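Long-range contact in uroporphyrinogen III synthase (Thermus thermophilus, PDB 1WCW), which probably catalyses the cyclisation of hydroxymethylbilane to uroporphyrinogen III, with inversion of ring D, in tetrapyrrole biosynthesis: residues V11-L16 with A188-I193. Numbering follows the deposited sequence.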
ATOM      1  N   VAL A  11      -2.789 -10.122  19.729  1.00  9.47           N
ATOM      2  CA  VAL A  11      -2.488  -9.165  18.658  1.00  8.98           C
ATOM      3  C   VAL A  11      -2.817  -9.785  17.319  1.00  8.01           C
ATOM      4  O   VAL A  11      -2.276 -10.834  16.899  1.00  9.50           O
ATOM      5  CB  VAL A  11      -1.018  -8.764  18.660  1.00 10.76           C
ATOM      6  CG1 VAL A  11      -0.771  -7.608  17.632  1.00 12.36           C
ATOM      7  CG2 VAL A  11      -0.560  -8.309  20.090  1.00 12.35           C
ATOM      8  N   ALA A  12      -3.752  -9.169  16.633  1.00  8.21           N
ATOM      9  CA  ALA A  12      -4.188  -9.585  15.283  1.00  7.01           C
ATOM     10  C   ALA A  12      -3.308  -8.872  14.236  1.00  8.60           C
ATOM     11  O   ALA A  12      -2.851  -7.721  14.488  1.00  8.63           O
ATOM     12  CB  ALA A  12      -5.580  -9.223  15.097  1.00  8.68           C
ATOM     13  N   TYR A  13      -3.073  -9.501  13.114  1.00  8.38           N
ATOM     14  CA  TYR A  13      -2.271  -8.967  12.031  1.00  6.99           C
ATOM     15  C   TYR A  13      -3.126  -8.949  10.794  1.00  9.02           C
ATOM     16  O   TYR A  13      -3.687  -9.981  10.407  1.00  8.54           O
ATOM     17  CB  TYR A  13      -1.079  -9.873  11.836  1.00 10.28           C
ATOM     18  CG  TYR A  13      -0.065  -9.448  10.822  1.00 10.54           C
ATOM     19  CD1 TYR A  13       0.105 -10.165   9.634  1.00 12.47           C
ATOM     20  CD2 TYR A  13       0.736  -8.347  11.053  1.00 14.49           C
ATOM     21  CE1 TYR A  13       1.069  -9.765   8.692  1.00 14.17           C
ATOM     22  CE2 TYR A  13       1.674  -7.959  10.154  1.00 14.10           C
ATOM     23  CZ  TYR A  13       1.820  -8.665   8.993  1.00 14.07           C
ATOM     24  OH  TYR A  13       2.783  -8.243   8.087  1.00 21.91           O
ATOM     25  N   ALA A  14      -3.255  -7.777  10.165  1.00  7.77           N
ATOM     26  CA  ALA A  14      -4.110  -7.631   8.963  1.00  9.35           C
ATOM     27  C   ALA A  14      -3.314  -7.820   7.664  1.00 10.16           C
ATOM     28  O   ALA A  14      -3.947  -7.737   6.608  1.00 12.01           O
ATOM     29  CB  ALA A  14      -4.783  -6.235   8.972  1.00  9.55           C
ATOM     30  N   GLY A  15      -2.023  -8.069   7.735  1.00  9.98           N
ATOM     31  CA  GLY A  15      -1.184  -8.227   6.546  1.00 10.75           C
ATOM     32  C   GLY A  15      -1.264  -9.599   5.926  1.00 13.19           C
ATOM     33  O   GLY A  15      -1.850 -10.540   6.454  1.00 14.48           O
ATOM     34  N   LEU A  16      -0.721  -9.668   4.724  1.00 18.61           N
ATOM     35  CA  LEU A  16      -0.726 -10.927   3.979  1.00 17.67           C
ATOM     36  C   LEU A  16       0.662 -11.556   3.797  1.00 17.59           C
ATOM     37  O   LEU A  16       0.847 -12.722   4.043  1.00 23.67           O
ATOM     38  CB  LEU A  16      -1.364 -10.701   2.613  1.00 21.62           C
ATOM     39  CG  LEU A  16      -1.525 -11.899   1.671  1.00 22.27           C
ATOM     40  CD1 LEU A  16      -2.489 -12.924   2.201  1.00 27.22           C
ATOM     41  CD2 LEU A  16      -2.007 -11.374   0.372  1.00 23.80           C
ATOM     42  N   ALA A 188      -2.652  -4.948  14.141  1.00  7.06           N
ATOM     43  CA  ALA A 188      -1.552  -4.331  13.405  1.00  7.30           C
ATOM     44  C   ALA A 188      -1.852  -4.247  11.916  1.00  6.22           C
ATOM     45  O   ALA A 188      -2.200  -5.243  11.293  1.00  7.06           O
ATOM     46  CB  ALA A 188      -0.307  -5.160  13.663  1.00  8.30           C
ATOM     47  N   PHE A 189      -1.630  -3.040  11.377  1.00  7.29           N
ATOM     48  CA  PHE A 189      -1.753  -2.751   9.937  1.00  7.14           C
ATOM     49  C   PHE A 189      -0.365  -2.402   9.435  1.00  8.22           C
ATOM     50  O   PHE A 189       0.338  -1.593  10.032  1.00  8.94           O
ATOM     51  CB  PHE A 189      -2.665  -1.541   9.697  1.00  8.60           C
ATOM     52  CG  PHE A 189      -4.061  -1.713  10.211  1.00  6.24           C
ATOM     53  CD1 PHE A 189      -4.421  -1.341  11.460  1.00  8.06           C
ATOM     54  CD2 PHE A 189      -5.028  -2.158   9.329  1.00  9.54           C
ATOM     55  CE1 PHE A 189      -5.780  -1.408  11.873  1.00  8.09           C
ATOM     56  CE2 PHE A 189      -6.386  -2.216   9.740  1.00  8.10           C
ATOM     57  CZ  PHE A 189      -6.726  -1.840  10.980  1.00  8.27           C
ATOM     58  N   VAL A 190       0.001  -3.005   8.319  1.00  9.18           N
ATOM     59  CA  VAL A 190       1.306  -2.695   7.739  1.00 11.02           C
ATOM     60  C   VAL A 190       1.257  -1.934   6.442  1.00 11.55           C
ATOM     61  O   VAL A 190       2.288  -1.535   5.915  1.00 16.49           O
ATOM     62  CB  VAL A 190       2.228  -3.921   7.567  1.00 15.31           C
ATOM     63  CG1 VAL A 190       2.485  -4.527   8.981  1.00 17.08           C
ATOM     64  CG2 VAL A 190       1.600  -4.892   6.679  1.00 17.13           C
ATOM     65  N   ALA A 191       0.071  -1.627   5.970  1.00  9.84           N
ATOM     66  CA  ALA A 191      -0.046  -0.815   4.757  1.00  9.92           C
ATOM     67  C   ALA A 191      -1.370  -0.083   4.822  1.00  8.98           C
ATOM     68  O   ALA A 191      -2.379  -0.629   5.288  1.00  8.85           O
ATOM     69  CB  ALA A 191      -0.052  -1.751   3.497  1.00 12.21           C
ATOM     70  N   ALA A 192      -1.449   1.091   4.251  1.00  8.67           N
ATOM     71  CA  ALA A 192      -2.661   1.849   4.218  1.00  7.96           C
ATOM     72  C   ALA A 192      -3.769   1.127   3.535  1.00  8.57           C
ATOM     73  O   ALA A 192      -4.927   1.250   3.956  1.00  9.13           O
ATOM     74  CB  ALA A 192      -2.401   3.209   3.511  1.00 10.29           C
ATOM     75  N   ILE A 193      -3.462   0.374   2.462  1.00  8.52           N
ATOM     76  CA  ILE A 193      -4.546  -0.305   1.777  1.00 10.15           C
ATOM     77  C   ILE A 193      -5.281  -1.317   2.699  1.00  7.31           C
ATOM     78  O   ILE A 193      -6.464  -1.588   2.499  1.00  8.35           O
ATOM     79  CB  ILE A 193      -4.003  -0.988   0.484  1.00 10.65           C
ATOM     80  CG1 ILE A 193      -5.151  -1.218  -0.497  1.00 11.67           C
ATOM     81  CG2 ILE A 193      -3.271  -2.272   0.842  1.00 12.08           C
ATOM     82  CD1 ILE A 193      -4.623  -1.709  -1.919  1.00 11.93           C
TER
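Ala188 joins the two strands by both of its backbone polar atoms. Its N donates to Ala12 O at 2.8 Å, and its O accepts from Ala14 N at 3.0 Å. Each N-H points almost straight at its acceptor (167°), but the carbonyls are met differently: Ala188 N lies 24° out of the Ala12 carbonyl plane, whereas Ala14 N sits nearly in line with the Ala188 C=O. Two bonds from one residue to those flanking Tyr13 are the signature of a parallel bridge, and the 4.9 Å between Tyr13 CA and Ala188 CA agrees. The Tyr13 and Ala188 side chains therefore share a face of the sheet, with Tyr13 CD2 4.2 Å from Ala188 CB.

Phe189 points its CB away from 11-16, yet ring atom CD2, on the other face of the sheet, comes within 4.1 Å of Ala14 CB, approached obliquely. At Val190 the strand has ended, and contact passes to side chains. Its CG1 lies anti to the carbonyl carbon and reaches Tyr13 CE2 at 3.7 Å, and both CG1 and CG2 lie near Tyr13 OH; the two side chains cross at about a right angle. The tyrosine extends there because its CG is anti to the backbone N (chi1 -176°). Gly15 N lies 3.5 Å above one face of that ring, toward its rim.

Strands 10-13 and 186-189, first and third in chain order, adjoin in a five-stranded parallel sheet of flavodoxin-like order 2-1-3-4-5, and 10-13 pairs on its other flank with 32-35. Tyr13 also stacks on Phe22 of helix 19-28. The side-chain OE1 of Gln194 in helix 192-201 accepts a hydrogen bond from Val190 N, and Phe189 packs against both that helix and helix 223-231.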